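Local atomic coordinates of GTP pyrophosphokinase (PDB entry 2BE3), a protein that probably catalyses the transfer of pyrophosphate from ATP to GTP or GDP, making the stringent-response alarmone (p)ppGpp. Residues V83-V86 / D87-K90; H113-A116 / S117-S121. All blocks are in the same frame, centred on the assembly; numbering follows the deposited sequence.

Contact 1: V83-V86 / D87-K90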
ATOM      1  N   VAL A  83      12.798  -9.738  13.271  1.00 72.06           N
ATOM      2  CA  VAL A  83      12.640 -11.175  13.136  1.00 70.98           C
ATOM      3  C   VAL A  83      13.063 -11.816  14.442  1.00 71.55           C
ATOM      4  O   VAL A  83      13.783 -11.200  15.240  1.00 71.71           O
ATOM      5  CB  VAL A  83      13.470 -11.774  11.922  1.00 71.39           C
ATOM      6  CG1 VAL A  83      13.033 -11.152  10.574  1.00 68.49           C
ATOM      7  CG2 VAL A  83      14.972 -11.590  12.126  1.00 69.47           C
ATOM      8  N   GLN A  84      12.609 -13.047  14.670  1.00 71.13           N
ATOM      9  CA  GLN A  84      12.938 -13.768  15.870  1.00 70.42           C
ATOM     10  C   GLN A  84      14.399 -14.228  15.869  1.00 70.38           C
ATOM     11  O   GLN A  84      15.146 -13.967  16.833  1.00 70.87           O
ATOM     12  CB  GLN A  84      12.018 -14.970  15.951  1.00 70.95           C
ATOM     13  CG  GLN A  84      11.808 -15.527  17.307  1.00 71.74           C
ATOM     14  CD  GLN A  84      10.636 -16.480  17.364  1.00 72.93           C
ATOM     15  OE1 GLN A  84      10.366 -17.243  16.415  1.00 72.24           O
ATOM     16  NE2 GLN A  84       9.937 -16.465  18.503  1.00 69.84           N
ATOM     17  N   PHE A  85      14.822 -14.899  14.794  1.00 69.29           N
ATOM     18  CA  PHE A  85      16.138 -15.531  14.761  1.00 68.67           C
ATOM     19  C   PHE A  85      17.046 -14.935  13.697  1.00 68.77           C
ATOM     20  O   PHE A  85      16.583 -14.534  12.626  1.00 68.26           O
ATOM     21  CB  PHE A  85      15.984 -17.018  14.462  1.00 69.07           C
ATOM     22  CG  PHE A  85      15.250 -17.790  15.525  1.00 70.40           C
ATOM     23  CD1 PHE A  85      15.892 -18.156  16.701  1.00 69.67           C
ATOM     24  CD2 PHE A  85      13.934 -18.189  15.328  1.00 70.24           C
ATOM     25  CE1 PHE A  85      15.239 -18.871  17.668  1.00 70.50           C
ATOM     26  CE2 PHE A  85      13.277 -18.930  16.305  1.00 72.60           C
ATOM     27  CZ  PHE A  85      13.928 -19.259  17.478  1.00 71.25           C
ATOM     28  N   VAL A  86      18.344 -14.920  13.976  1.00 68.82           N
ATOM     29  CA  VAL A  86      19.359 -14.619  12.947  1.00 69.23           C
ATOM     30  C   VAL A  86      19.095 -15.394  11.635  1.00 70.35           C
ATOM     31  O   VAL A  86      19.169 -14.838  10.544  1.00 70.11           O
ATOM     32  CB  VAL A  86      20.807 -14.966  13.452  1.00 68.88           C
ATOM     33  CG1 VAL A  86      21.867 -14.809  12.321  1.00 68.83           C
ATOM     34  CG2 VAL A  86      21.172 -14.141  14.626  1.00 66.70           C
ATOM     35  N   ASP A  87      18.809 -16.690  11.754  1.00 70.86           N
ATOM     36  CA  ASP A  87      18.598 -17.529  10.586  1.00 70.73           C
ATOM     37  C   ASP A  87      17.243 -17.231   9.911  1.00 70.76           C
ATOM     38  O   ASP A  87      16.957 -17.758   8.859  1.00 69.76           O
ATOM     39  CB  ASP A  87      18.678 -18.987  11.010  1.00 70.91           C
ATOM     40  CG  ASP A  87      20.116 -19.474  11.251  1.00 74.54           C
ATOM     41  OD1 ASP A  87      21.113 -18.726  11.148  1.00 77.28           O
ATOM     42  OD2 ASP A  87      20.266 -20.667  11.545  1.00 81.68           O
ATOM     43  N   ASP A  88      16.396 -16.401  10.534  1.00 70.79           N
ATOM     44  CA  ASP A  88      15.173 -15.950   9.861  1.00 70.78           C
ATOM     45  C   ASP A  88      15.478 -14.875   8.800  1.00 69.97           C
ATOM     46  O   ASP A  88      14.706 -14.661   7.867  1.00 69.52           O
ATOM     47  CB  ASP A  88      14.168 -15.386  10.851  1.00 69.84           C
ATOM     48  CG  ASP A  88      13.538 -16.443  11.719  1.00 72.46           C
ATOM     49  OD1 ASP A  88      13.593 -17.656  11.369  1.00 73.48           O
ATOM     50  OD2 ASP A  88      12.979 -16.049  12.781  1.00 73.46           O
ATOM     51  N   VAL A  89      16.582 -14.170   8.985  1.00 69.13           N
ATOM     52  CA  VAL A  89      16.932 -13.098   8.061  1.00 68.81           C
ATOM     53  C   VAL A  89      16.901 -13.597   6.615  1.00 68.81           C
ATOM     54  O   VAL A  89      16.198 -13.016   5.781  1.00 69.27           O
ATOM     55  CB  VAL A  89      18.285 -12.417   8.450  1.00 68.67           C
ATOM     56  CG1 VAL A  89      18.679 -11.402   7.413  1.00 65.12           C
ATOM     57  CG2 VAL A  89      18.122 -11.791   9.898  1.00 65.71           C
ATOM     58  N   LYS A  90      17.606 -14.684   6.324  1.00 68.30           N
ATOM     59  CA  LYS A  90      17.618 -15.189   4.956  1.00 68.70           C
ATOM     60  C   LYS A  90      16.218 -15.555   4.450  1.00 69.16           C
ATOM     61  O   LYS A  90      15.945 -15.504   3.259  1.00 69.75           O
ATOM     62  CB  LYS A  90      18.603 -16.375   4.808  1.00 69.01           C
ATOM     63  CG  LYS A  90      18.178 -17.684   5.522  1.00 68.79           C
ATOM     64  CD  LYS A  90      19.295 -18.682   5.444  1.00 68.25           C
ATOM     65  CE  LYS A  90      18.916 -19.966   6.101  1.00 68.43           C
ATOM     66  NZ  LYS A  90      18.793 -19.795   7.595  1.00 71.25           N
TER
HETATM   67  O   HOH W   1      19.758 -15.646   7.912  1.00 35.80           O

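Contact 2: H113-A116 / S117-S121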
ATOM      1  N   HIS A 113      29.291 -10.296   8.324  1.00 80.74           N
ATOM      2  CA  HIS A 113      30.392  -9.305   8.419  1.00 81.48           C
ATOM      3  C   HIS A 113      30.054  -8.208   9.429  1.00 81.11           C
ATOM      4  O   HIS A 113      29.809  -7.031   9.080  1.00 80.95           O
ATOM      5  CB  HIS A 113      30.694  -8.719   7.050  1.00 81.44           C
ATOM      6  CG  HIS A 113      30.886  -9.765   5.994  1.00 85.74           C
ATOM      7  ND1 HIS A 113      32.035 -10.524   5.900  1.00 87.33           N
ATOM      8  CD2 HIS A 113      30.072 -10.187   4.995  1.00 87.35           C
ATOM      9  CE1 HIS A 113      31.925 -11.364   4.887  1.00 88.45           C
ATOM     10  NE2 HIS A 113      30.745 -11.177   4.320  1.00 89.54           N
ATOM     11  N   ARG A 114      30.016  -8.630  10.688  1.00 80.72           N
ATOM     12  CA  ARG A 114      29.731  -7.750  11.804  1.00 80.18           C
ATOM     13  C   ARG A 114      30.749  -6.583  11.811  1.00 79.34           C
ATOM     14  O   ARG A 114      31.957  -6.802  11.640  1.00 78.35           O
ATOM     15  CB  ARG A 114      29.771  -8.569  13.104  1.00 80.27           C
ATOM     16  CG  ARG A 114      29.820  -7.752  14.374  1.00 83.18           C
ATOM     17  CD  ARG A 114      29.453  -8.581  15.604  1.00 88.28           C
ATOM     18  NE  ARG A 114      30.537  -9.451  16.061  1.00 92.24           N
ATOM     19  CZ  ARG A 114      30.712 -10.717  15.668  1.00 95.59           C
ATOM     20  NH1 ARG A 114      31.724 -11.417  16.153  1.00 95.66           N
ATOM     21  NH2 ARG A 114      29.886 -11.298  14.794  1.00 96.43           N
ATOM     22  N   LYS A 115      30.248  -5.353  11.976  1.00 78.44           N
ATOM     23  CA  LYS A 115      31.108  -4.171  12.140  1.00 76.66           C
ATOM     24  C   LYS A 115      31.954  -4.250  13.398  1.00 75.60           C
ATOM     25  O   LYS A 115      31.585  -4.937  14.383  1.00 76.10           O
ATOM     26  CB  LYS A 115      30.274  -2.887  12.131  1.00 76.22           C
ATOM     27  CG  LYS A 115      29.698  -2.580  10.744  1.00 77.78           C
ATOM     28  CD  LYS A 115      28.836  -1.347  10.789  1.00 80.20           C
ATOM     29  CE  LYS A 115      28.457  -0.889   9.373  1.00 82.37           C
ATOM     30  NZ  LYS A 115      27.266   0.040   9.464  1.00 83.96           N
ATOM     31  N   ALA A 116      33.073  -3.528  13.364  1.00 74.18           N
ATOM     32  CA  ALA A 116      34.019  -3.408  14.479  1.00 73.62           C
ATOM     33  C   ALA A 116      33.340  -2.961  15.781  1.00 73.13           C
ATOM     34  O   ALA A 116      33.719  -3.425  16.854  1.00 73.36           O
ATOM     35  CB  ALA A 116      35.185  -2.450  14.114  1.00 73.29           C
ATOM     36  N   SER A 117      32.323  -2.098  15.677  1.00 72.13           N
ATOM     37  CA  SER A 117      31.613  -1.564  16.857  1.00 71.68           C
ATOM     38  C   SER A 117      30.768  -2.614  17.583  1.00 71.40           C
ATOM     39  O   SER A 117      30.428  -2.465  18.738  1.00 71.01           O
ATOM     40  CB  SER A 117      30.702  -0.427  16.420  1.00 71.12           C
ATOM     41  OG  SER A 117      29.781  -0.902  15.465  1.00 69.98           O
ATOM     42  N   GLY A 118      30.442  -3.684  16.882  1.00 71.93           N
ATOM     43  CA  GLY A 118      29.497  -4.656  17.387  1.00 71.72           C
ATOM     44  C   GLY A 118      28.190  -4.652  16.625  1.00 71.60           C
ATOM     45  O   GLY A 118      27.358  -5.514  16.846  1.00 72.52           O
ATOM     46  N   TYR A 119      28.003  -3.694  15.719  1.00 71.46           N
ATOM     47  CA  TYR A 119      26.745  -3.572  14.959  1.00 71.14           C
ATOM     48  C   TYR A 119      26.442  -4.788  14.092  1.00 71.25           C
ATOM     49  O   TYR A 119      27.287  -5.226  13.299  1.00 71.38           O
ATOM     50  CB  TYR A 119      26.818  -2.318  14.098  1.00 70.81           C
ATOM     51  CG  TYR A 119      25.670  -2.070  13.139  1.00 69.88           C
ATOM     52  CD1 TYR A 119      24.574  -1.302  13.529  1.00 67.47           C
ATOM     53  CD2 TYR A 119      25.697  -2.579  11.830  1.00 68.09           C
ATOM     54  CE1 TYR A 119      23.505  -1.031  12.660  1.00 68.22           C
ATOM     55  CE2 TYR A 119      24.635  -2.314  10.936  1.00 69.41           C
ATOM     56  CZ  TYR A 119      23.534  -1.534  11.367  1.00 70.37           C
ATOM     57  OH  TYR A 119      22.490  -1.234  10.509  1.00 69.75           O
ATOM     58  N   ARG A 120      25.231  -5.318  14.244  1.00 71.34           N
ATOM     59  CA  ARG A 120      24.753  -6.437  13.420  1.00 71.42           C
ATOM     60  C   ARG A 120      23.437  -5.997  12.804  1.00 71.62           C
ATOM     61  O   ARG A 120      22.570  -5.482  13.518  1.00 72.26           O
ATOM     62  CB  ARG A 120      24.516  -7.715  14.263  1.00 71.24           C
ATOM     63  CG  ARG A 120      25.770  -8.462  14.738  1.00 70.70           C
ATOM     64  CD  ARG A 120      25.404  -9.673  15.571  1.00 70.69           C
ATOM     65  NE  ARG A 120      24.594  -9.265  16.730  1.00 71.73           N
ATOM     66  CZ  ARG A 120      23.542  -9.933  17.199  1.00 69.93           C
ATOM     67  NH1 ARG A 120      23.152 -11.082  16.654  1.00 71.08           N
ATOM     68  NH2 ARG A 120      22.880  -9.448  18.219  1.00 69.75           N
ATOM     69  N   SER A 121      23.292  -6.198  11.493  1.00 71.34           N
ATOM     70  CA  SER A 121      22.049  -5.917  10.778  1.00 70.42           C
ATOM     71  C   SER A 121      22.174  -6.455   9.361  1.00 69.97           C
ATOM     72  O   SER A 121      23.261  -6.838   8.930  1.00 69.17           O
ATOM     73  CB  SER A 121      21.810  -4.414  10.714  1.00 70.64           C
ATOM     74  OG  SER A 121      20.481  -4.132  10.340  1.00 71.06           O
TER

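Contact 1: V83-V86 / D87-K90
Asp88 folds its carboxylate back onto the backbone of Phe85 in the turn that carries the chain from strand 77-83 into helix 89-97, a worked example of how an acidic side chain can organise a strand-to-helix connection. The polar core of the turn is a reciprocal pair of bonds. Phe85 N donates to Asp88 OD2 over 3.0 Å, approaching from above the carboxylate plane with an N-H...O angle of 151°. In return, Asp88 N donates to Phe85 O at 2.8 Å, so side chain and main chain of one aspartate hold both backbone polar groups of one residue. The carboxylate reaches back because CG points anti to the carbonyl carbon, chi1 -71°. The oxygen that takes Phe85 N, Asp88 OD2, also lies at the edge of the Phe85 ring, 3.5 Å from CD2, the ring and carboxylate planes being 81° apart. The next link is plain backbone, Val89 N to Val86 O at 3.1 Å, and with it the turn tightens toward helical winding. Asp88 OD1 is engaged outside the turn in a salt bridge with Arg194, which probably stabilises the buried carboxylate in its charged form.

Apolar contacts line the other flanks. The side chains of Val83 and Asp88 pass one another heading opposite ways, their CB atoms 3.8 Å apart, while Val83 CG2 meets Val89 CG2 at 3.9 Å, the two valine side chains set nearly perpendicular. Ile145 of strand 137-147 touches both valines, and Ile197 of helix 194-203 packs on Phe85.

At the exposed end, a water donates to Val86 O and accepts from Lys90 N. The Lys90 chain curls back there, and Lys90 NZ donates to a lone pair of Asp87 O, 3.0 Å away and in the carbonyl plane.

Contact 2: H113-A116 / S117-S121
Lys115 runs alongside Tyr119, the two side chains pointing the same way across a tight chain reversal. The extended lysine brings CD to 3.5 Å from Tyr119 CD2, and NZ then sits 4.3 Å from the ring centroid, 32° off the ring normal, an off-centre cation-pi contact. A second pair lies on the other face of the hairpin: Arg114 CD packs on Arg120 CG at 3.8 Å, methylene against methylene, while the guanidinium planes stand 74° apart and the NE atoms of Arg114 and Arg120 remain 6.0 Å from each other.

The partners of each pair are set alongside each other by a type I turn with a G1 beta bulge. Gly118 N donates to Lys115 O over 3.0 Å and closes the turn; Lys115 N in turn reaches Tyr119 O at 3.2 Å, lying in the carbonyl plane. Gly118 has a positive phi of 111°, where a CB would be jammed against the preceding carbonyl oxygen, a conformation that suits a residue with no side chain. On the return side, Ser117 OG accepts a weak bond from Tyr119 N, two residues on, at 3.3 Å, as in an ST turn.

Farther out, the returning arm is anchored through Tyr119 and Arg120. Tyr119 OH bonds to His123 and Arg146, and Arg120 NH1 forms a salt bridge with Asp187; Lys115 makes another cation-pi contact with Tyr110. The turn, in the loop between strands 102-109 and 122-130, lies against two helices, with Trp153 and Ala154 of helix 148-164 against Tyr119, and with His184 of helix 170-191 touching Arg114 and Arg120.

In the fold
Contact 1 comes first along the chain, at the end of strand 77-83; helix 89-97 and strand 102-109 follow before contact 2 opens in the loop leading to strand 122-130. Their centres are about 16 Å apart, yet they touch where Val86 CG2 packs 4.2 Å from Arg120 NH1. Strand 137-147, which lies between strands 77-83 and 122-130 in the mixed sheet, connects them through Arg146, bonded to the backbone of Val83 and to the hydroxyl of Tyr119. Helix 170-191 connects them again, since Asp187 meets both Val86 and Arg120. Both turns therefore lie where this helix meets one end of the sheet. The mixed sheet itself fits the nucleotidyltransferase-like core expected of the RelA/SpoT family.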